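Local coordinates for protein beta-galacturonidase (Eisenbergiella tayi, PDB 6NCW) that hydrolyses beta-linked galacturonides as a family 2 glycoside hydrolase of the human gut microbiome and binds galacturonate, at residues A[254-257]-A[262-265]; A[271-276]-A[497-502]; A[358-363]-A[371-376]; A[444-449]-A[459-464]. One frame throughout, in Å; residues are numbered along the deposited sequence.

Contact 1 of 4, residues A[254-257]-A[262-265]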
loop_
_atom_site.group_PDB
_atom_site.type_symbol
_atom_site.label_atom_id
_atom_site.label_comp_id
_atom_site.label_asym_id
_atom_site.label_seq_id
_atom_site.Cartn_x
_atom_site.Cartn_y
_atom_site.Cartn_z
ATOM N N ARG A 254 -44.327 2.517 16.314
ATOM C CA ARG A 254 -44.364 2.311 14.874
ATOM C C ARG A 254 -44.995 0.961 14.586
ATOM O O ARG A 254 -44.907 0.033 15.392
ATOM C CB ARG A 254 -42.962 2.387 14.236
ATOM C CG ARG A 254 -41.920 1.436 14.851
ATOM C CD ARG A 254 -41.792 0.205 14.019
ATOM N NE ARG A 254 -40.958 -0.834 14.617
ATOM C CZ ARG A 254 -41.433 -1.900 15.252
ATOM N NH1 ARG A 254 -42.741 -2.060 15.409
ATOM N NH2 ARG A 254 -40.597 -2.813 15.720
ATOM N N GLU A 255 -45.613 0.852 13.418
ATOM C CA GLU A 255 -46.187 -0.401 12.955
ATOM C C GLU A 255 -45.344 -0.953 11.814
ATOM O O GLU A 255 -44.968 -0.215 10.899
ATOM C CB GLU A 255 -47.634 -0.206 12.490
ATOM C CG GLU A 255 -48.300 -1.488 12.048
ATOM C CD GLU A 255 -49.712 -1.254 11.485
ATOM O OE1 GLU A 255 -50.689 -1.598 12.189
ATOM O OE2 GLU A 255 -49.839 -0.713 10.354
ATOM N N ILE A 256 -45.061 -2.248 11.860
ATOM C CA ILE A 256 -44.404 -2.927 10.758
ATOM C C ILE A 256 -45.284 -4.107 10.375
ATOM O O ILE A 256 -45.601 -4.952 11.220
ATOM C CB ILE A 256 -42.973 -3.375 11.109
ATOM C CG1 ILE A 256 -42.341 -4.063 9.911
ATOM C CG2 ILE A 256 -42.945 -4.316 12.299
ATOM C CD1 ILE A 256 -41.973 -3.096 8.832
ATOM N N ARG A 257 -45.728 -4.137 9.124
ATOM C CA ARG A 257 -46.509 -5.266 8.639
ATOM C C ARG A 257 -46.273 -5.401 7.144
ATOM O O ARG A 257 -45.807 -4.466 6.489
ATOM C CB ARG A 257 -48.009 -5.110 8.959
ATOM C CG ARG A 257 -48.623 -3.814 8.498
ATOM C CD ARG A 257 -50.125 -3.700 8.833
ATOM N NE ARG A 257 -50.665 -2.472 8.251
ATOM C CZ ARG A 257 -51.325 -2.411 7.096
ATOM N NH1 ARG A 257 -51.562 -3.519 6.394
ATOM N NH2 ARG A 257 -51.754 -1.236 6.641
ATOM N N ASP A 262 -45.724 -5.550 -0.334
ATOM C CA ASP A 262 -45.254 -4.323 0.306
ATOM C C ASP A 262 -44.853 -4.586 1.751
ATOM O O ASP A 262 -45.590 -5.237 2.494
ATOM C CB ASP A 262 -46.327 -3.227 0.275
ATOM C CG ASP A 262 -46.764 -2.866 -1.141
ATOM O OD1 ASP A 262 -45.903 -2.780 -2.051
ATOM O OD2 ASP A 262 -47.982 -2.665 -1.334
ATOM N N ILE A 263 -43.697 -4.062 2.147
ATOM C CA ILE A 263 -43.342 -3.937 3.556
ATOM C C ILE A 263 -43.780 -2.548 3.997
ATOM O O ILE A 263 -43.290 -1.542 3.477
ATOM C CB ILE A 263 -41.835 -4.136 3.776
ATOM C CG1 ILE A 263 -41.365 -5.468 3.194
ATOM C CG2 ILE A 263 -41.500 -4.093 5.254
ATOM C CD1 ILE A 263 -39.832 -5.638 3.255
ATOM N N LEU A 264 -44.706 -2.484 4.948
ATOM C CA LEU A 264 -45.332 -1.229 5.335
ATOM C C LEU A 264 -44.823 -0.804 6.705
ATOM O O LEU A 264 -44.940 -1.555 7.676
ATOM C CB LEU A 264 -46.852 -1.356 5.355
ATOM C CG LEU A 264 -47.623 -1.736 4.095
ATOM C CD1 LEU A 264 -49.096 -1.866 4.454
ATOM C CD2 LEU A 264 -47.419 -0.701 3.000
ATOM N N LEU A 265 -44.283 0.406 6.785
ATOM C CA LEU A 265 -43.914 1.017 8.056
ATOM C C LEU A 265 -44.852 2.191 8.312
ATOM O O LEU A 265 -44.851 3.157 7.546
ATOM C CB LEU A 265 -42.460 1.478 8.027
ATOM C CG LEU A 265 -41.993 2.341 9.178
ATOM C CD1 LEU A 265 -41.906 1.525 10.451
ATOM C CD2 LEU A 265 -40.662 2.931 8.813
HETATM O O HOH W 1 -47.484 -0.171 8.665
#

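Contact 2 of 4, residues A[271-276]-A[497-502]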
loop_
_atom_site.group_PDB
_atom_site.type_symbol
_atom_site.label_atom_id
_atom_site.label_comp_id
_atom_site.label_asym_id
_atom_site.label_seq_id
_atom_site.Cartn_x
_atom_site.Cartn_y
_atom_site.Cartn_z
ATOM N N ARG A 271 -38.810 1.363 1.291
ATOM C CA ARG A 271 -37.681 0.985 0.447
ATOM C C ARG A 271 -36.445 0.805 1.329
ATOM O O ARG A 271 -36.025 1.743 2.017
ATOM C CB ARG A 271 -37.403 2.025 -0.636
ATOM C CG ARG A 271 -36.179 1.664 -1.479
ATOM C CD ARG A 271 -35.699 2.803 -2.385
ATOM N NE ARG A 271 -36.650 3.090 -3.455
ATOM C CZ ARG A 271 -37.497 4.112 -3.431
ATOM N NH1 ARG A 271 -37.501 4.944 -2.399
ATOM N NH2 ARG A 271 -38.339 4.301 -4.437
ATOM N N ILE A 272 -35.866 -0.389 1.301
ATOM C CA ILE A 272 -34.682 -0.711 2.093
ATOM C C ILE A 272 -33.423 -0.323 1.319
ATOM O O ILE A 272 -33.193 -0.812 0.207
ATOM C CB ILE A 272 -34.666 -2.200 2.474
ATOM C CG1 ILE A 272 -35.852 -2.505 3.378
ATOM C CG2 ILE A 272 -33.382 -2.575 3.211
ATOM C CD1 ILE A 272 -35.838 -1.725 4.667
ATOM N N LYS A 273 -32.611 0.562 1.910
ATOM C CA LYS A 273 -31.309 0.998 1.392
ATOM C C LYS A 273 -30.272 0.619 2.451
ATOM O O LYS A 273 -29.945 1.417 3.325
ATOM C CB LYS A 273 -31.280 2.514 1.111
ATOM C CG LYS A 273 -32.402 3.041 0.184
ATOM C CD LYS A 273 -32.181 4.508 -0.178
ATOM C CE LYS A 273 -32.539 5.440 0.968
ATOM N NZ LYS A 273 -31.785 6.737 0.943
ATOM N N GLY A 274 -29.747 -0.605 2.396
ATOM C CA GLY A 274 -29.093 -1.194 3.540
ATOM C C GLY A 274 -27.644 -1.602 3.329
ATOM O O GLY A 274 -27.115 -1.645 2.200
ATOM N N PHE A 275 -27.014 -1.932 4.456
ATOM C CA PHE A 275 -25.701 -2.547 4.517
ATOM C C PHE A 275 -25.737 -3.772 5.409
ATOM O O PHE A 275 -26.305 -3.744 6.511
ATOM C CB PHE A 275 -24.639 -1.573 5.032
ATOM C CG PHE A 275 -24.068 -0.702 3.959
ATOM C CD1 PHE A 275 -23.070 -1.183 3.125
ATOM C CD2 PHE A 275 -24.530 0.600 3.780
ATOM C CE1 PHE A 275 -22.548 -0.377 2.108
ATOM C CE2 PHE A 275 -24.010 1.407 2.783
ATOM C CZ PHE A 275 -23.015 0.916 1.939
ATOM N N CYS A 276 -25.122 -4.843 4.938
ATOM C CA CYS A 276 -24.713 -5.890 5.848
ATOM C C CYS A 276 -23.529 -5.366 6.651
ATOM O O CYS A 276 -22.604 -4.786 6.084
ATOM C CB CYS A 276 -24.329 -7.148 5.075
ATOM S SG CYS A 276 -25.703 -7.895 4.137
ATOM N N ALA A 497 -29.874 -2.507 -10.982
ATOM C CA ALA A 497 -30.825 -3.581 -11.248
ATOM C C ALA A 497 -31.796 -3.778 -10.083
ATOM O O ALA A 497 -33.006 -3.881 -10.302
ATOM C CB ALA A 497 -30.093 -4.879 -11.576
ATOM N N VAL A 498 -31.297 -3.839 -8.837
ATOM C CA VAL A 498 -32.186 -4.144 -7.713
ATOM C C VAL A 498 -33.244 -3.055 -7.546
ATOM O O VAL A 498 -34.418 -3.346 -7.307
ATOM C CB VAL A 498 -31.389 -4.372 -6.400
ATOM C CG1 VAL A 498 -30.445 -5.560 -6.540
ATOM C CG2 VAL A 498 -30.595 -3.139 -6.009
ATOM N N PHE A 499 -32.855 -1.789 -7.691
ATOM C CA PHE A 499 -33.799 -0.692 -7.522
ATOM C C PHE A 499 -34.776 -0.539 -8.686
ATOM O O PHE A 499 -35.762 0.187 -8.542
ATOM C CB PHE A 499 -33.030 0.612 -7.295
ATOM C CG PHE A 499 -32.435 0.715 -5.922
ATOM C CD1 PHE A 499 -33.217 0.472 -4.798
ATOM C CD2 PHE A 499 -31.099 1.009 -5.749
ATOM C CE1 PHE A 499 -32.676 0.542 -3.512
ATOM C CE2 PHE A 499 -30.542 1.081 -4.460
ATOM C CZ PHE A 499 -31.343 0.858 -3.341
ATOM N N SER A 500 -34.550 -1.202 -9.819
ATOM C CA SER A 500 -35.511 -1.193 -10.913
ATOM C C SER A 500 -36.271 -2.510 -11.049
ATOM O O SER A 500 -37.089 -2.645 -11.962
ATOM C CB SER A 500 -34.809 -0.839 -12.228
ATOM O OG SER A 500 -33.862 -1.822 -12.582
ATOM N N ARG A 501 -36.045 -3.471 -10.153
ATOM C CA ARG A 501 -36.773 -4.737 -10.159
ATOM C C ARG A 501 -38.136 -4.533 -9.488
ATOM O O ARG A 501 -38.224 -4.395 -8.262
ATOM C CB ARG A 501 -35.938 -5.801 -9.451
ATOM C CG ARG A 501 -36.567 -7.177 -9.314
ATOM C CD ARG A 501 -36.944 -7.784 -10.666
ATOM N NE ARG A 501 -38.379 -7.663 -10.887
ATOM C CZ ARG A 501 -39.029 -8.144 -11.942
ATOM N NH1 ARG A 501 -38.374 -8.796 -12.899
ATOM N NH2 ARG A 501 -40.342 -7.973 -12.029
ATOM N N GLU A 502 -39.199 -4.486 -10.289
ATOM C CA GLU A 502 -40.545 -4.361 -9.740
ATOM C C GLU A 502 -40.861 -5.551 -8.856
ATOM O O GLU A 502 -40.628 -6.701 -9.242
ATOM C CB GLU A 502 -41.586 -4.272 -10.864
ATOM C CG GLU A 502 -42.041 -2.852 -11.174
ATOM C CD GLU A 502 -42.892 -2.781 -12.443
ATOM O OE1 GLU A 502 -43.756 -3.677 -12.639
ATOM O OE2 GLU A 502 -42.681 -1.842 -13.251
HETATM O O HOH W 2 -36.705 0.645 -5.765
#

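Contact 3 of 4, residues A[358-363]-A[371-376]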
loop_
_atom_site.group_PDB
_atom_site.type_symbol
_atom_site.label_atom_id
_atom_site.label_comp_id
_atom_site.label_asym_id
_atom_site.label_seq_id
_atom_site.Cartn_x
_atom_site.Cartn_y
_atom_site.Cartn_z
ATOM N N ARG A 358 -34.426 -17.454 21.632
ATOM C CA ARG A 358 -35.112 -17.067 22.867
ATOM C C ARG A 358 -34.441 -15.864 23.513
ATOM O O ARG A 358 -35.107 -14.883 23.872
ATOM C CB ARG A 358 -35.148 -18.238 23.843
ATOM C CG ARG A 358 -36.268 -19.223 23.574
ATOM C CD ARG A 358 -36.292 -20.315 24.641
ATOM N NE ARG A 358 -35.165 -21.226 24.478
ATOM C CZ ARG A 358 -35.210 -22.337 23.745
ATOM N NH1 ARG A 358 -36.335 -22.683 23.122
ATOM N NH2 ARG A 358 -34.132 -23.104 23.643
ATOM N N GLU A 359 -33.114 -15.916 23.654
ATOM C CA GLU A 359 -32.398 -14.836 24.322
ATOM C C GLU A 359 -32.439 -13.550 23.508
ATOM O O GLU A 359 -32.617 -12.462 24.074
ATOM C CB GLU A 359 -30.967 -15.271 24.601
ATOM C CG GLU A 359 -30.887 -16.368 25.673
ATOM C CD GLU A 359 -29.466 -16.894 25.839
ATOM O OE1 GLU A 359 -29.176 -17.532 26.864
ATOM O OE2 GLU A 359 -28.630 -16.656 24.942
ATOM N N MET A 360 -32.313 -13.667 22.177
ATOM C CA MET A 360 -32.331 -12.504 21.296
ATOM C C MET A 360 -33.658 -11.755 21.387
ATOM O O MET A 360 -33.681 -10.539 21.600
ATOM C CB MET A 360 -32.039 -12.959 19.861
ATOM C CG MET A 360 -32.454 -12.034 18.744
ATOM S SD MET A 360 -32.077 -12.762 17.103
ATOM C CE MET A 360 -33.435 -13.899 16.805
ATOM N N ILE A 361 -34.778 -12.455 21.227
ATOM C CA ILE A 361 -36.055 -11.743 21.176
ATOM C C ILE A 361 -36.458 -11.261 22.566
ATOM O O ILE A 361 -36.952 -10.136 22.723
ATOM C CB ILE A 361 -37.149 -12.606 20.518
ATOM C CG1 ILE A 361 -36.784 -12.863 19.050
ATOM C CG2 ILE A 361 -38.510 -11.904 20.581
ATOM C CD1 ILE A 361 -37.784 -13.690 18.271
ATOM N N THR A 362 -36.231 -12.078 23.602
ATOM C CA THR A 362 -36.556 -11.630 24.955
ATOM C C THR A 362 -35.802 -10.346 25.297
ATOM O O THR A 362 -36.372 -9.423 25.880
ATOM C CB THR A 362 -36.248 -12.735 25.969
ATOM O OG1 THR A 362 -36.960 -13.923 25.597
ATOM C CG2 THR A 362 -36.678 -12.325 27.379
ATOM N N ALA A 363 -34.537 -10.246 24.884
ATOM C CA ALA A 363 -33.729 -9.089 25.249
ATOM C C ALA A 363 -34.039 -7.872 24.384
ATOM O O ALA A 363 -34.030 -6.741 24.885
ATOM C CB ALA A 363 -32.243 -9.449 25.146
ATOM N N TYR A 371 -37.205 -4.210 12.605
ATOM C CA TYR A 371 -38.477 -4.367 11.921
ATOM C C TYR A 371 -38.713 -5.780 11.407
ATOM O O TYR A 371 -39.846 -6.096 11.010
ATOM C CB TYR A 371 -38.589 -3.363 10.759
ATOM C CG TYR A 371 -37.768 -3.752 9.554
ATOM C CD1 TYR A 371 -36.395 -3.493 9.502
ATOM C CD2 TYR A 371 -38.364 -4.396 8.474
ATOM C CE1 TYR A 371 -35.652 -3.849 8.400
ATOM C CE2 TYR A 371 -37.633 -4.768 7.377
ATOM C CZ TYR A 371 -36.282 -4.494 7.344
ATOM O OH TYR A 371 -35.582 -4.890 6.253
ATOM N N ILE A 372 -37.708 -6.656 11.456
ATOM C CA ILE A 372 -37.845 -8.004 10.920
ATOM C C ILE A 372 -36.871 -8.924 11.644
ATOM O O ILE A 372 -35.765 -8.514 12.011
ATOM C CB ILE A 372 -37.610 -8.000 9.393
ATOM C CG1 ILE A 372 -37.907 -9.364 8.789
ATOM C CG2 ILE A 372 -36.187 -7.551 9.083
ATOM C CD1 ILE A 372 -37.938 -9.350 7.283
ATOM N N TRP A 373 -37.293 -10.170 11.867
ATOM C CA TRP A 373 -36.416 -11.204 12.406
ATOM C C TRP A 373 -35.942 -12.123 11.285
ATOM O O TRP A 373 -36.758 -12.629 10.511
ATOM C CB TRP A 373 -37.121 -12.048 13.475
ATOM C CG TRP A 373 -37.627 -11.294 14.696
ATOM C CD1 TRP A 373 -38.932 -11.165 15.095
ATOM C CD2 TRP A 373 -36.843 -10.613 15.680
ATOM N NE1 TRP A 373 -39.008 -10.440 16.259
ATOM C CE2 TRP A 373 -37.740 -10.084 16.639
ATOM C CE3 TRP A 373 -35.470 -10.382 15.841
ATOM C CZ2 TRP A 373 -37.304 -9.335 17.742
ATOM C CZ3 TRP A 373 -35.039 -9.643 16.936
ATOM C CH2 TRP A 373 -35.953 -9.132 17.872
ATOM N N GLY A 374 -34.642 -12.397 11.246
ATOM C CA GLY A 374 -34.110 -13.335 10.279
ATOM C C GLY A 374 -33.616 -14.606 10.929
ATOM O O GLY A 374 -33.282 -14.615 12.117
ATOM N N ILE A 375 -33.546 -15.699 10.175
ATOM C CA ILE A 375 -32.943 -16.920 10.700
ATOM C C ILE A 375 -32.058 -17.570 9.641
ATOM O O ILE A 375 -32.240 -17.366 8.436
ATOM C CB ILE A 375 -34.001 -17.939 11.190
ATOM C CG1 ILE A 375 -34.937 -18.365 10.051
ATOM C CG2 ILE A 375 -34.791 -17.394 12.353
ATOM C CD1 ILE A 375 -35.968 -19.408 10.487
ATOM N N LEU A 376 -31.079 -18.342 10.113
ATOM C CA LEU A 376 -30.441 -19.401 9.325
ATOM C C LEU A 376 -29.990 -18.916 7.946
ATOM O O LEU A 376 -30.312 -19.512 6.908
ATOM C CB LEU A 376 -31.382 -20.597 9.191
ATOM C CG LEU A 376 -31.827 -21.243 10.502
ATOM C CD1 LEU A 376 -32.692 -22.461 10.179
ATOM C CD2 LEU A 376 -30.616 -21.599 11.395
#

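Contact 4 of 4, residues A[444-449]-A[459-464]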
loop_
_atom_site.group_PDB
_atom_site.type_symbol
_atom_site.label_atom_id
_atom_site.label_comp_id
_atom_site.label_asym_id
_atom_site.label_seq_id
_atom_site.Cartn_x
_atom_site.Cartn_y
_atom_site.Cartn_z
ATOM N N ASP A 444 -34.063 -11.235 -12.686
ATOM C CA ASP A 444 -35.365 -11.531 -13.284
ATOM C C ASP A 444 -35.651 -13.026 -13.298
ATOM O O ASP A 444 -36.774 -13.452 -13.000
ATOM C CB ASP A 444 -35.429 -10.957 -14.701
ATOM C CG ASP A 444 -35.519 -9.432 -14.702
ATOM O OD1 ASP A 444 -35.718 -8.845 -13.606
ATOM O OD2 ASP A 444 -35.386 -8.821 -15.786
ATOM N N GLU A 445 -34.654 -13.838 -13.630
ATOM C CA GLU A 445 -34.848 -15.283 -13.619
ATOM C C GLU A 445 -35.204 -15.782 -12.220
ATOM O O GLU A 445 -36.110 -16.610 -12.061
ATOM C CB GLU A 445 -33.594 -15.980 -14.139
ATOM C CG GLU A 445 -33.557 -17.444 -13.770
ATOM C CD GLU A 445 -32.326 -18.172 -14.286
ATOM O OE1 GLU A 445 -32.083 -19.312 -13.833
ATOM O OE2 GLU A 445 -31.616 -17.622 -15.153
ATOM N N LEU A 446 -34.510 -15.281 -11.191
ATOM C CA LEU A 446 -34.833 -15.651 -9.810
ATOM C C LEU A 446 -36.218 -15.154 -9.408
ATOM O O LEU A 446 -37.004 -15.896 -8.804
ATOM C CB LEU A 446 -33.778 -15.096 -8.856
ATOM C CG LEU A 446 -34.075 -15.262 -7.351
ATOM C CD1 LEU A 446 -34.222 -16.736 -6.932
ATOM C CD2 LEU A 446 -32.998 -14.561 -6.512
ATOM N N TYR A 447 -36.536 -13.899 -9.731
ATOM C CA TYR A 447 -37.809 -13.328 -9.291
ATOM C C TYR A 447 -38.989 -14.058 -9.924
ATOM O O TYR A 447 -39.953 -14.418 -9.237
ATOM C CB TYR A 447 -37.878 -11.837 -9.615
ATOM C CG TYR A 447 -39.096 -11.214 -8.986
ATOM C CD1 TYR A 447 -39.166 -11.027 -7.607
ATOM C CD2 TYR A 447 -40.204 -10.870 -9.755
ATOM C CE1 TYR A 447 -40.283 -10.481 -7.015
ATOM C CE2 TYR A 447 -41.334 -10.323 -9.168
ATOM C CZ TYR A 447 -41.369 -10.136 -7.802
ATOM O OH TYR A 447 -42.492 -9.600 -7.215
ATOM N N GLN A 448 -38.916 -14.298 -11.233
ATOM C CA GLN A 448 -39.977 -15.015 -11.932
ATOM C C GLN A 448 -40.169 -16.416 -11.365
ATOM O O GLN A 448 -41.302 -16.846 -11.135
ATOM C CB GLN A 448 -39.662 -15.064 -13.427
ATOM C CG GLN A 448 -40.598 -14.235 -14.288
ATOM C CD GLN A 448 -40.533 -12.740 -13.999
ATOM O OE1 GLN A 448 -39.583 -12.057 -14.402
ATOM N NE2 GLN A 448 -41.558 -12.219 -13.313
ATOM N N TRP A 449 -39.077 -17.136 -11.114
ATOM C CA TRP A 449 -39.202 -18.443 -10.482
ATOM C C TRP A 449 -39.913 -18.348 -9.136
ATOM O O TRP A 449 -40.763 -19.189 -8.821
ATOM C CB TRP A 449 -37.830 -19.092 -10.292
ATOM C CG TRP A 449 -37.949 -20.360 -9.529
ATOM C CD1 TRP A 449 -38.243 -21.598 -10.031
ATOM C CD2 TRP A 449 -37.811 -20.527 -8.107
ATOM N NE1 TRP A 449 -38.289 -22.522 -9.015
ATOM C CE2 TRP A 449 -38.028 -21.891 -7.824
ATOM C CE3 TRP A 449 -37.510 -19.659 -7.053
ATOM C CZ2 TRP A 449 -37.952 -22.407 -6.532
ATOM C CZ3 TRP A 449 -37.440 -20.178 -5.763
ATOM C CH2 TRP A 449 -37.661 -21.535 -5.516
ATOM N N LYS A 459 -45.296 -12.384 -2.094
ATOM C CA LYS A 459 -44.791 -11.801 -0.857
ATOM C C LYS A 459 -43.770 -10.706 -1.146
ATOM O O LYS A 459 -43.260 -10.593 -2.266
ATOM C CB LYS A 459 -44.152 -12.889 0.006
ATOM C CG LYS A 459 -45.118 -13.898 0.607
ATOM C CD LYS A 459 -44.320 -15.100 1.096
ATOM C CE LYS A 459 -45.193 -16.091 1.791
ATOM N NZ LYS A 459 -44.429 -17.183 2.433
ATOM N N PRO A 460 -43.467 -9.848 -0.167
ATOM C CA PRO A 460 -42.369 -8.892 -0.357
ATOM C C PRO A 460 -41.052 -9.624 -0.579
ATOM O O PRO A 460 -40.847 -10.730 -0.082
ATOM C CB PRO A 460 -42.356 -8.101 0.955
ATOM C CG PRO A 460 -43.726 -8.283 1.522
ATOM C CD PRO A 460 -44.143 -9.656 1.127
ATOM N N PHE A 461 -40.151 -8.986 -1.321
ATOM C CA PHE A 461 -38.904 -9.600 -1.766
ATOM C C PHE A 461 -37.764 -8.628 -1.509
ATOM O O PHE A 461 -37.843 -7.459 -1.907
ATOM C CB PHE A 461 -39.006 -9.978 -3.261
ATOM C CG PHE A 461 -37.705 -10.474 -3.893
ATOM C CD1 PHE A 461 -37.198 -11.734 -3.599
ATOM C CD2 PHE A 461 -37.036 -9.699 -4.826
ATOM C CE1 PHE A 461 -36.024 -12.195 -4.196
ATOM C CE2 PHE A 461 -35.867 -10.156 -5.431
ATOM C CZ PHE A 461 -35.365 -11.399 -5.111
ATOM N N LEU A 462 -36.709 -9.109 -0.848
ATOM C CA LEU A 462 -35.499 -8.335 -0.578
ATOM C C LEU A 462 -34.286 -9.070 -1.137
ATOM O O LEU A 462 -34.242 -10.303 -1.104
ATOM C CB LEU A 462 -35.302 -8.111 0.934
ATOM C CG LEU A 462 -36.193 -7.109 1.660
ATOM C CD1 LEU A 462 -36.010 -7.224 3.159
ATOM C CD2 LEU A 462 -35.891 -5.688 1.167
ATOM N N ILE A 463 -33.322 -8.315 -1.666
ATOM C CA ILE A 463 -31.963 -8.809 -1.897
ATOM C C ILE A 463 -31.168 -8.557 -0.615
ATOM O O ILE A 463 -30.830 -7.413 -0.296
ATOM C CB ILE A 463 -31.292 -8.122 -3.094
ATOM C CG1 ILE A 463 -32.047 -8.417 -4.399
ATOM C CG2 ILE A 463 -29.812 -8.557 -3.195
ATOM C CD1 ILE A 463 -32.228 -9.899 -4.664
ATOM N N THR A 464 -30.883 -9.616 0.134
ATOM C CA THR A 464 -30.241 -9.448 1.429
ATOM C C THR A 464 -28.721 -9.447 1.340
ATOM O O THR A 464 -28.069 -9.110 2.337
ATOM C CB THR A 464 -30.712 -10.536 2.412
ATOM O OG1 THR A 464 -30.906 -11.780 1.722
ATOM C CG2 THR A 464 -32.011 -10.092 3.064
HETATM O O HOH W 3 -42.352 -9.293 -4.512
#

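Contact 1 of 4, residues A[254-257]-A[262-265]
Arg257 and Leu264 meet obliquely on one face of a beta hairpin, the leucine methyl CD1 lying over one face of the guanidinium, 3.5 Å from Arg257 CZ and displaced toward the rim of the group. The arginine chain is extended from CG to NE, and its first torsion (chi1 53°) sets CG between the backbone N and the carbonyl carbon, which carries the head group across to the neighbouring strand. Beside that methyl, Arg257 NE gives a hydrogen bond of 2.9 Å to Glu255 OE2 as part of a salt bridge; the acceptor lies in the guanidinium plane but is itself met from above the carboxylate plane. Glu259 binds Arg257 NH1 in a second salt bridge. On the other face of the hairpin, Ile256 and Ile263 run side by side in the same direction, CD1 of Ile256 touching CG2 of Ile263 at 3.7 Å, while Arg254 crosses Leu265 at about a right angle, its CD 3.8 Å from Leu265 CD1. The guanidinium of Arg254 is turned elsewhere, NE hydrogen-bonded to Pro368 O. Arg257 and Leu264 form an antiparallel hydrogen-bonded pair, Arg257 N to Leu264 O 3.1 Å and Leu264 N to Arg257 O 2.7 Å. With two carboxylates at its nitrogens and a methyl on its face, the Arg257 head group is probably held in one orientation and its charge largely balanced locally.

Contact 2 of 4, residues A[271-276]-A[497-502]
The ring of Phe499 has the carbonyl oxygen of Ile272 at its edge, 4.0 Å from CE1 and near the ring plane, while Val498 CG2 of its own helix lies over one face, displaced toward the rim. Arg271 CD comes in obliquely, 3.9 Å from Phe499 CE1, and Lys273 CG does likewise, 4.3 Å from Phe499 CZ. The arginine side chain crosses the phenylalanine at about a right angle, with guanidinium and ring planes 67° apart. In the plane of that guanidinium, at its edge, sits a water that donates to Phe499 O at 3.0 Å and accepts a weak bond from Arg271 NE at 3.4 Å. This is strand-to-helix packing in the TIM barrel: strand 268-276, the first of the barrel, meets the C-terminal part of helix 484-500, which precedes the last barrel strand, 504-509. Phe499 also rests on Val507 of that strand, so its ring reaches two adjacent strands. With CG anti to the backbone N (chi1 177°), Arg271 reaches out far enough to bring CD against the ring before the chain bends at chi3; its NH1 then donates a hydrogen bond to Gly556 O, and Phe559 makes a cation-pi contact with Arg271. Only the aliphatic part of Lys273 approaches the phenylalanine, NZ being hydrogen-bonded to the carbonyl oxygens of Gly304, Tyr552 and Leu555.

Contact 3 of 4, residues A[358-363]-A[371-376]
Ile361 and Trp373 make a CH-pi contact: CG1 of the isoleucine stands 3.8 Å from the centroid of the indole six-membered ring and 11° off the ring normal. The rest of the branched side chain follows the same face, CG2 lying 4.0 Å from Trp373 CZ2 and CD1 4.0 Å from Trp373 NE1, at the pyrrole side. CG1 is placed there by a first torsion that sets it anti to the carbonyl carbon (chi1 -65°), and the two side chains cross at a slant. A second kind of contact, Met-aromatic, comes from the preceding residue. Met360 SD is 5.2 Å from the centroid of the same six-membered ring but 56° off its normal, an oblique approach. Apolar packing accompanies it, with Met360 CG 4.0 Å from Trp373 CZ3 and CE close to CE3, as methionine and tryptophan slide past each other in opposite directions. No hydrogen bond joins the two segments. The polar atom of the indole is satisfied elsewhere, Trp373 NE1 donating to Asp401 OD1, which would help fix the rotation of the ring. All three side chains are buried. Within the TIM barrel, Trp373 projects from strand 370-374 to lie between helix 349-364, which supplies Met360 and Ile361, and helix 384-400, where it touches Ile397; it also packs on Glu332 of the adjoining strand 329-333.

Contact 4 of 4, residues A[444-449]-A[459-464]
An edge-to-face aromatic pair joins helix 439-453 to strand 461-466, which follows it in the chain, in the buried layer between the helices and the strands of the barrel. The edge of Tyr447 is turned toward the face of Phe461, with ring centroids 5.4 Å apart and planes at 61°, so the T-shape is an inclined one. Tyr447 CD1 makes the closest approach, 3.7 Å from Phe461 CD2 and displaced toward the rim of the phenylalanine. CG anti to the backbone N (chi1 173°) sends the Phe461 ring out toward the helix, where it and Tyr447 slide past each other in opposite directions. One helical position earlier, Leu446 adds an apolar contact from a different direction: its CD2 lies at the edge of the Phe461 ring, near its plane and 4.2 Å from CZ. Phe461 is thus met on a face by one helix residue and at its edge by the one before it, while Leu443 and Ile450 of the same helix pack against it too. The tyrosine hydroxyl is provided for by a water, which accepts from Tyr447 OH at 2.7 Å and donates to Lys459 O, also at 2.7 Å, tying the helix to the backbone just before the strand. Strand 425-428, helix 439-453 and strand 461-466 together form a beta-alpha-beta unit, the repeating element of the TIM barrel, and the last of these strands carries the galacturonate-binding Glu465.

How the contacts relate
Contacts 2, 3 and 4 all pack helices against barrel strands, whereas contact 1 pairs two strands of the hairpin that leads into the barrel. Their chemistry follows this division: backbone hydrogen bonds and a salt-bridged arginine mark contact 1, while aromatic rings centre the other three. Contacts 1, 3 and 4 are buried, though Arg257 and Glu255 of contact 1 are partly exposed; in contacts 3 and 4 side chains meet directly through apolar, aromatic and sulfur-aromatic contacts. Contact 2 is only partly buried, and its ring meets the aliphatic parts of charged residues. Contact 4 is nested in the loop closed by contact 2, and a salt bridge from Arg501 to Asp444 joins the two. Ile256 touches Tyr371 of contact 3, and Ile263 Pro460 of contact 4.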